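Local coordinates for protein aspartate aminotransferase, mitochondrial (Trypanosoma brucei brucei, PDB 4W5K) that probably transfers the amino group between L-aspartate and 2-oxoglutarate as a homodimeric, pyridoxal 5'-phosphate-dependent aminotransferase of class I, at residues Y222-F225 / V226-L230; D190-R193 / Q194-D197; F71-E74 / A75-C79. The protein carries 1 engineered substitution. One frame throughout, in Å; residues are numbered along the deposited sequence.

Contact 1 of 3, residues Y222-F225 / V226-L230; sequences YDAF and VPRHL. With MLT (D-malate), chain D.
Phe-225 and His-229 stand side by side one turn apart on the short helix 225-230, their rings nearly parallel but slid so far that they barely overlap, with centroids 4.9 Å apart and planes at 22°. The closer contact to the Phe-225 face is a CH-pi one: CB of His-229 sits over it, 4.1 Å from the centroid. Both side chains hold CG anti to the backbone N (chi1 177° and -174°), which swings the two rings to the same flank of the helix. CE1 of Phe-225 reaches 3.5 Å from O1 of the bound D-malate.

The carbonyls of the N-cap and of the first helical residue are used in turn. Ala-224, at the N-cap position, accepts a bond from Arg-228 N through its O (3.1 Å), and Phe-225 O accepts one from His-229 N (2.8 Å). Val-226 N, too early in the helix for an i-4 acceptor within it, donates to a water that itself donates to Asp-223 O, so the turn before the helix is closed through solvent. The extended Arg-228 side chain runs back past Ala-224, NE lying 3.6 Å from its CB, and its guanidinium is well supplied: NE and NH2 bond Cys-79 O and Leu-78 O, while NH1 forms a salt bridge with Asp-221. The carboxylate of Asp-223 is bonded by Thr-217 OG1.

On one flank Phe-225, Val-226, His-229 and Leu-230 pack against helix 189-201; Ala-224, Val-226, Pro-227 and Leu-230 meet strand 205-210.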
loop_
_atom_site.group_PDB
_atom_site.type_symbol
_atom_site.label_atom_id
_atom_site.label_comp_id
_atom_site.label_asym_id
_atom_site.label_seq_id
_atom_site.Cartn_x
_atom_site.Cartn_y
_atom_site.Cartn_z
ATOM N N TYR A 222 -1.080 23.328 -17.830
ATOM C CA TYR A 222 -0.680 22.796 -19.128
ATOM C C TYR A 222 -0.510 21.271 -19.043
ATOM O O TYR A 222 -0.967 20.534 -19.919
ATOM C CB TYR A 222 0.610 23.478 -19.601
ATOM C CG TYR A 222 1.139 22.991 -20.940
ATOM C CD1 TYR A 222 1.931 21.846 -21.023
ATOM C CD2 TYR A 222 0.880 23.705 -22.112
ATOM C CE1 TYR A 222 2.427 21.400 -22.252
ATOM C CE2 TYR A 222 1.378 23.272 -23.339
ATOM C CZ TYR A 222 2.152 22.128 -23.400
ATOM O OH TYR A 222 2.650 21.708 -24.621
ATOM N N ASP A 223 0.140 20.791 -17.986
ATOM C CA ASP A 223 0.439 19.372 -17.910
ATOM C C ASP A 223 -0.812 18.540 -17.645
ATOM O O ASP A 223 -0.797 17.336 -17.871
ATOM C CB ASP A 223 1.461 19.078 -16.806
ATOM C CG ASP A 223 2.861 19.537 -17.166
ATOM O OD1 ASP A 223 3.107 19.910 -18.354
ATOM O OD2 ASP A 223 3.723 19.521 -16.259
ATOM N N ALA A 224 -1.874 19.167 -17.140
ATOM C CA ALA A 224 -3.116 18.415 -16.906
ATOM C C ALA A 224 -4.123 18.601 -18.063
ATOM O O ALA A 224 -5.319 18.315 -17.927
ATOM C CB ALA A 224 -3.757 18.819 -15.562
ATOM N N PHE A 225 -3.648 19.094 -19.206
ATOM C CA PHE A 225 -4.548 19.312 -20.339
ATOM C C PHE A 225 -5.346 18.059 -20.730
ATOM O O PHE A 225 -6.550 18.137 -20.963
ATOM C CB PHE A 225 -3.756 19.828 -21.563
ATOM C CG PHE A 225 -4.598 20.009 -22.784
ATOM C CD1 PHE A 225 -5.474 21.078 -22.873
ATOM C CD2 PHE A 225 -4.549 19.098 -23.824
ATOM C CE1 PHE A 225 -6.282 21.246 -24.012
ATOM C CE2 PHE A 225 -5.366 19.237 -24.933
ATOM C CZ PHE A 225 -6.213 20.329 -25.041
ATOM N N VAL A 226 -4.692 16.910 -20.793
ATOM C CA VAL A 226 -5.380 15.722 -21.299
ATOM C C VAL A 226 -6.602 15.290 -20.433
ATOM O O VAL A 226 -7.683 15.110 -20.987
ATOM C CB VAL A 226 -4.378 14.555 -21.478
ATOM C CG1 VAL A 226 -5.104 13.249 -21.735
ATOM C CG2 VAL A 226 -3.464 14.874 -22.675
ATOM N N PRO A 227 -6.451 15.182 -19.100
ATOM C CA PRO A 227 -7.670 14.836 -18.335
ATOM C C PRO A 227 -8.697 15.977 -18.287
ATOM O O PRO A 227 -9.909 15.740 -18.334
ATOM C CB PRO A 227 -7.125 14.515 -16.937
ATOM C CG PRO A 227 -5.802 15.217 -16.874
ATOM C CD PRO A 227 -5.242 15.147 -18.259
ATOM N N ARG A 228 -8.231 17.221 -18.243
ATOM C CA ARG A 228 -9.181 18.322 -18.215
ATOM C C ARG A 228 -9.964 18.441 -19.524
ATOM O O ARG A 228 -11.159 18.771 -19.534
ATOM C CB ARG A 228 -8.456 19.626 -17.897
ATOM C CG ARG A 228 -7.871 19.628 -16.508
ATOM C CD ARG A 228 -7.276 20.967 -16.125
ATOM N NE ARG A 228 -6.580 20.850 -14.840
ATOM C CZ ARG A 228 -5.962 21.858 -14.228
ATOM N NH1 ARG A 228 -5.978 23.070 -14.768
ATOM N NH2 ARG A 228 -5.351 21.654 -13.063
ATOM N N HIS A 229 -9.305 18.150 -20.634
ATOM C CA HIS A 229 -9.964 18.263 -21.928
ATOM C C HIS A 229 -10.973 17.099 -22.110
ATOM O O HIS A 229 -12.083 17.279 -22.658
ATOM C CB HIS A 229 -8.909 18.282 -23.041
ATOM C CG HIS A 229 -9.458 18.534 -24.410
ATOM N ND1 HIS A 229 -9.916 19.769 -24.819
ATOM C CD2 HIS A 229 -9.580 17.715 -25.480
ATOM C CE1 HIS A 229 -10.312 19.696 -26.078
ATOM N NE2 HIS A 229 -10.117 18.458 -26.503
ATOM N N LEU A 230 -10.586 15.913 -21.643
ATOM C CA LEU A 230 -11.431 14.728 -21.842
ATOM C C LEU A 230 -12.633 14.696 -20.917
ATOM O O LEU A 230 -13.662 14.091 -21.256
ATOM C CB LEU A 230 -10.628 13.441 -21.637
ATOM C CG LEU A 230 -9.827 12.993 -22.853
ATOM C CD1 LEU A 230 -8.746 12.002 -22.420
ATOM C CD2 LEU A 230 -10.743 12.430 -23.929
HETATM C C1 MLT D . -5.304 24.591 -24.885
HETATM O O1 MLT D . -4.645 23.865 -25.675
HETATM O O2 MLT D . -6.485 24.934 -25.155
HETATM C C2 MLT D . -4.661 25.046 -23.585
HETATM O O3 MLT D . -3.405 24.437 -23.564
HETATM O O HOH W 1 -1.682 16.591 -20.469
#

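Contact 2 of 3, residues D190-R193 / Q194-D197; sequences DDWR and QVCD. With MLT (D-malate), chain D.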
loop_
_atom_site.group_PDB
_atom_site.type_symbol
_atom_site.label_atom_id
_atom_site.label_comp_id
_atom_site.label_asym_id
_atom_site.label_seq_id
_atom_site.Cartn_x
_atom_site.Cartn_y
_atom_site.Cartn_z
ATOM N N ASP A 190 -2.416 20.507 -29.722
ATOM C CA ASP A 190 -3.045 20.305 -31.039
ATOM C C ASP A 190 -3.238 18.812 -31.326
ATOM O O ASP A 190 -4.298 18.394 -31.799
ATOM C CB ASP A 190 -2.205 20.903 -32.193
ATOM C CG ASP A 190 -2.372 22.410 -32.368
ATOM O OD1 ASP A 190 -3.254 23.016 -31.719
ATOM O OD2 ASP A 190 -1.594 22.992 -33.179
ATOM N N ASP A 191 -2.191 18.022 -31.104
ATOM C CA ASP A 191 -2.264 16.586 -31.396
ATOM C C ASP A 191 -3.291 15.917 -30.498
ATOM O O ASP A 191 -4.074 15.064 -30.950
ATOM C CB ASP A 191 -0.921 15.878 -31.202
ATOM C CG ASP A 191 0.211 16.441 -32.069
ATOM O OD1 ASP A 191 -0.035 17.030 -33.155
ATOM O OD2 ASP A 191 1.370 16.235 -31.645
ATOM N N TRP A 192 -3.264 16.276 -29.217
ATOM C CA TRP A 192 -4.211 15.686 -28.273
ATOM C C TRP A 192 -5.648 16.031 -28.643
ATOM O O TRP A 192 -6.567 15.218 -28.447
ATOM C CB TRP A 192 -3.911 16.151 -26.854
ATOM C CG TRP A 192 -2.786 15.441 -26.174
ATOM C CD1 TRP A 192 -1.653 16.022 -25.664
ATOM C CD2 TRP A 192 -2.692 14.037 -25.863
ATOM N NE1 TRP A 192 -0.857 15.070 -25.078
ATOM C CE2 TRP A 192 -1.466 13.848 -25.179
ATOM C CE3 TRP A 192 -3.521 12.927 -26.094
ATOM C CZ2 TRP A 192 -1.049 12.594 -24.709
ATOM C CZ3 TRP A 192 -3.100 11.671 -25.641
ATOM C CH2 TRP A 192 -1.876 11.523 -24.942
ATOM N N ARG A 193 -5.874 17.218 -29.200
ATOM C CA ARG A 193 -7.225 17.574 -29.600
ATOM C C ARG A 193 -7.708 16.593 -30.659
ATOM O O ARG A 193 -8.866 16.152 -30.627
ATOM C CB ARG A 193 -7.295 19.024 -30.103
ATOM C CG ARG A 193 -7.458 20.010 -28.948
ATOM C CD ARG A 193 -7.599 21.449 -29.413
ATOM N NE ARG A 193 -6.305 22.044 -29.725
ATOM C CZ ARG A 193 -5.547 22.706 -28.853
ATOM N NH1 ARG A 193 -4.375 23.219 -29.244
ATOM N NH2 ARG A 193 -5.958 22.876 -27.602
ATOM N N GLN A 194 -6.821 16.206 -31.581
ATOM C CA GLN A 194 -7.229 15.202 -32.577
ATOM C C GLN A 194 -7.491 13.834 -31.940
ATOM O O GLN A 194 -8.467 13.152 -32.319
ATOM C CB GLN A 194 -6.181 15.034 -33.672
ATOM C CG GLN A 194 -5.919 16.294 -34.461
ATOM C CD GLN A 194 -5.145 15.994 -35.724
ATOM O OE1 GLN A 194 -3.968 16.318 -35.837
ATOM N NE2 GLN A 194 -5.812 15.375 -36.688
ATOM N N VAL A 195 -6.610 13.434 -31.015
ATOM C CA VAL A 195 -6.722 12.141 -30.310
ATOM C C VAL A 195 -8.050 12.031 -29.548
ATOM O O VAL A 195 -8.782 11.033 -29.648
ATOM C CB VAL A 195 -5.546 11.940 -29.320
ATOM C CG1 VAL A 195 -5.822 10.784 -28.349
ATOM C CG2 VAL A 195 -4.242 11.704 -30.066
ATOM N N CYS A 196 -8.373 13.084 -28.813
ATOM C CA CYS A 196 -9.594 13.095 -28.019
ATOM C C CYS A 196 -10.838 13.065 -28.902
ATOM O O CYS A 196 -11.837 12.452 -28.528
ATOM C CB CYS A 196 -9.596 14.308 -27.092
ATOM S SG CYS A 196 -8.277 14.240 -25.824
ATOM N N ASP A 197 -10.794 13.689 -30.080
ATOM C CA ASP A 197 -11.939 13.608 -30.986
ATOM C C ASP A 197 -12.203 12.162 -31.402
ATOM O O ASP A 197 -13.355 11.745 -31.530
ATOM C CB ASP A 197 -11.740 14.486 -32.235
ATOM C CG ASP A 197 -11.998 15.965 -31.958
ATOM O OD1 ASP A 197 -12.603 16.283 -30.909
ATOM O OD2 ASP A 197 -11.600 16.818 -32.784
HETATM C C1 MLT D . -5.304 24.591 -24.885
HETATM O O1 MLT D . -4.645 23.865 -25.675
HETATM O O2 MLT D . -6.485 24.934 -25.155
HETATM C C2 MLT D . -4.661 25.046 -23.585
HETATM O O3 MLT D . -3.405 24.437 -23.564
HETATM O O HOH W 2 -2.190 18.110 -34.464
HETATM O O HOH W 3 -10.748 17.373 -28.990
#
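Asp-191 and Gln-194 are joined in an unusual way, through a single water that donates to OD1 of the one and OE1 of the other; a second water links the backbone O of Arg-193 to Asp-197 OD1. On the buried flank the contact is apolar instead. Trp-192 and Val-195 lie alongside each other, CG1 of the valine meeting the indole edge near its plane, 3.9 Å from CE3. The main-chain bonds across the turn are helical: Val-195 N to Asp-191 O, Cys-196 N to Trp-192 O at 2.8 Å, Asp-197 N to Arg-193 O, and a weak one from Gln-194 N to Asp-190 O.

The Arg-193 guanidinium forks between an aspartate of its own helix and a bound ligand. NH1 forms a salt bridge with Asp-190 OD1 at 2.7 Å; OD1 lies in the guanidinium plane and is itself met on its anti side, with the donor 25° out of the carboxylate plane. NH2 donates to O1 of D-malate in a nearly straight bond (165°), whose exact length is doubtful because Arg-193 was modelled in two conformers. In the conformer described, a bend at chi3 (-81°) turns the planar group so that both partners meet its edge.

The helix is the connection of the beta-alpha-beta unit made by strands 172-176 and 205-210. Its Arg-193, with His-189 and Phe-225, forms the D-malate pocket. The positive guanidinium faces a malate carboxylate, and Asp-190 probably helps to hold it in that orientation while offsetting part of its charge.

Contact 3 of 3, residues F71-E74 / A75-C79; sequences FVEE and AQKLC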
loop_
_atom_site.group_PDB
_atom_site.type_symbol
_atom_site.label_atom_id
_atom_site.label_comp_id
_atom_site.label_asym_id
_atom_site.label_seq_id
_atom_site.Cartn_x
_atom_site.Cartn_y
_atom_site.Cartn_z
ATOM N N PHE A 71 -7.058 15.373 1.667
ATOM C CA PHE A 71 -6.086 15.032 0.612
ATOM C C PHE A 71 -6.809 14.708 -0.692
ATOM O O PHE A 71 -6.434 15.172 -1.773
ATOM C CB PHE A 71 -5.215 13.837 1.036
ATOM C CG PHE A 71 -4.481 13.185 -0.095
ATOM C CD1 PHE A 71 -3.309 13.754 -0.604
ATOM C CD2 PHE A 71 -4.973 12.026 -0.682
ATOM C CE1 PHE A 71 -2.632 13.143 -1.665
ATOM C CE2 PHE A 71 -4.315 11.412 -1.739
ATOM C CZ PHE A 71 -3.136 11.987 -2.250
ATOM N N VAL A 72 -7.838 13.877 -0.601
ATOM C CA VAL A 72 -8.534 13.477 -1.824
ATOM C C VAL A 72 -9.164 14.697 -2.506
ATOM O O VAL A 72 -9.090 14.836 -3.727
ATOM C CB VAL A 72 -9.603 12.394 -1.539
ATOM C CG1 VAL A 72 -10.411 12.094 -2.817
ATOM C CG2 VAL A 72 -8.933 11.119 -1.008
ATOM N N GLU A 73 -9.784 15.568 -1.715
ATOM C CA GLU A 73 -10.365 16.800 -2.235
ATOM C C GLU A 73 -9.323 17.676 -2.949
ATOM O O GLU A 73 -9.583 18.178 -4.059
ATOM C CB GLU A 73 -11.010 17.583 -1.094
ATOM C CG GLU A 73 -11.696 18.861 -1.509
ATOM C CD GLU A 73 -12.499 19.458 -0.373
ATOM O OE1 GLU A 73 -12.755 20.677 -0.402
ATOM O OE2 GLU A 73 -12.871 18.696 0.550
ATOM N N GLU A 74 -8.160 17.860 -2.321
ATOM C CA GLU A 74 -7.096 18.663 -2.940
ATOM C C GLU A 74 -6.523 17.980 -4.193
ATOM O O GLU A 74 -6.205 18.661 -5.172
ATOM C CB GLU A 74 -5.963 18.949 -1.945
ATOM C CG GLU A 74 -6.343 19.872 -0.776
ATOM C CD GLU A 74 -7.026 21.156 -1.211
ATOM O OE1 GLU A 74 -6.444 21.903 -2.034
ATOM O OE2 GLU A 74 -8.144 21.425 -0.711
ATOM N N ALA A 75 -6.397 16.655 -4.169
ATOM C CA ALA A 75 -5.932 15.916 -5.348
ATOM C C ALA A 75 -6.878 16.125 -6.529
ATOM O O ALA A 75 -6.428 16.387 -7.652
ATOM C CB ALA A 75 -5.797 14.439 -5.047
ATOM N N GLN A 76 -8.182 16.008 -6.272
ATOM C CA GLN A 76 -9.182 16.307 -7.304
ATOM C C GLN A 76 -9.012 17.701 -7.897
ATOM O O GLN A 76 -9.032 17.879 -9.131
ATOM C CB GLN A 76 -10.591 16.210 -6.731
ATOM C CG GLN A 76 -11.013 14.827 -6.330
ATOM C CD GLN A 76 -12.392 14.853 -5.686
ATOM O OE1 GLN A 76 -12.693 15.739 -4.885
ATOM N NE2 GLN A 76 -13.259 13.932 -6.094
ATOM N N LYS A 77 -8.910 18.696 -7.023
ATOM C CA LYS A 77 -8.836 20.087 -7.476
ATOM C C LYS A 77 -7.554 20.361 -8.270
ATOM O O LYS A 77 -7.567 21.145 -9.243
ATOM C CB LYS A 77 -8.948 21.046 -6.287
ATOM C CG LYS A 77 -10.354 21.082 -5.681
ATOM C CD LYS A 77 -10.521 22.188 -4.648
ATOM C CE LYS A 77 -9.574 22.014 -3.479
ATOM N NZ LYS A 77 -9.891 22.956 -2.353
ATOM N N LEU A 78 -6.459 19.718 -7.866
ATOM C CA LEU A 78 -5.175 19.888 -8.565
ATOM C C LEU A 78 -5.245 19.234 -9.944
ATOM O O LEU A 78 -4.761 19.797 -10.934
ATOM C CB LEU A 78 -4.012 19.295 -7.747
ATOM C CG LEU A 78 -2.653 19.278 -8.463
ATOM C CD1 LEU A 78 -2.145 20.695 -8.706
ATOM C CD2 LEU A 78 -1.637 18.460 -7.667
ATOM N N CYS A 79 -5.885 18.066 -10.021
ATOM C CA CYS A 79 -5.996 17.333 -11.286
ATOM C C CYS A 79 -6.888 18.082 -12.278
ATOM O O CYS A 79 -6.488 18.355 -13.437
ATOM C CB CYS A 79 -6.547 15.910 -11.042
ATOM S SG CYS A 79 -6.797 14.973 -12.594
HETATM O O HOH W 4 -6.874 24.297 -1.996
#
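Four successive i to i+4 bonds, from Ala-75 N to Phe-71 O through Leu-78 N to Glu-74 O, carry a regular helix across the junction, the shortest being the first at 2.8 Å. Glu-74 and Lys-77 cross on its flank in an i, i+3 salt bridge, Lys-77 NZ lying 2.8 Å from Glu-74 OE2 on the syn side. Bends in both chains bring the ends together: that of Glu-74 comes at chi2 (-50°), that of Lys-77 at chi3 (-61°). OE2 carries a second charge partner, Lys-298, so one carboxylate oxygen serves two ammonium groups. Glu-73 OE1 stays 4.1 Å from Lys-77 NZ, beyond salt-bridge distance, and may add a weak attraction in this conformer. The Gln-76 chain passes Val-72 O, its CG 3.2 Å away, and NE2 bonds Ser-94 OG.

Phe-71 meets helix 287-297 and the Phe-243 ring, while Ala-75 and Cys-79 lie against strand 255-260. The arrangement is that of an amphipathic helix packed over strands 255-260 and 238-242, near the 92-97 end of the large mixed sheet characteristic of fold-type I pyridoxal-phosphate enzymes.

Overall arrangement
Each contact is local, between residues three to five apart; contacts 2 and 3 lie inside one helix each, contact 1 at a helix start. Contact 1 is the buried one, pressed on strand 205-210, whereas contacts 2 and 3 are partly buried, with Asp-190, Glu-73 and Lys-77 exposed but Glu-74 buried. Contacts 1 and 2 join directly: Val-226 CG2 approaches Trp-192 CE2 to 3.4 Å, and Phe-225 and Arg-193 together line the D-malate pocket. Contact 3 is tied to contact 1 instead by Arg-228, whose NE and NH2 donate to carbonyls ending 75-79. Charge therefore serves the ligand in contact 2 and helix-to-helix linkage in contact 1; in contact 3 it pairs Glu-74 with Lys-77 and Lys-298.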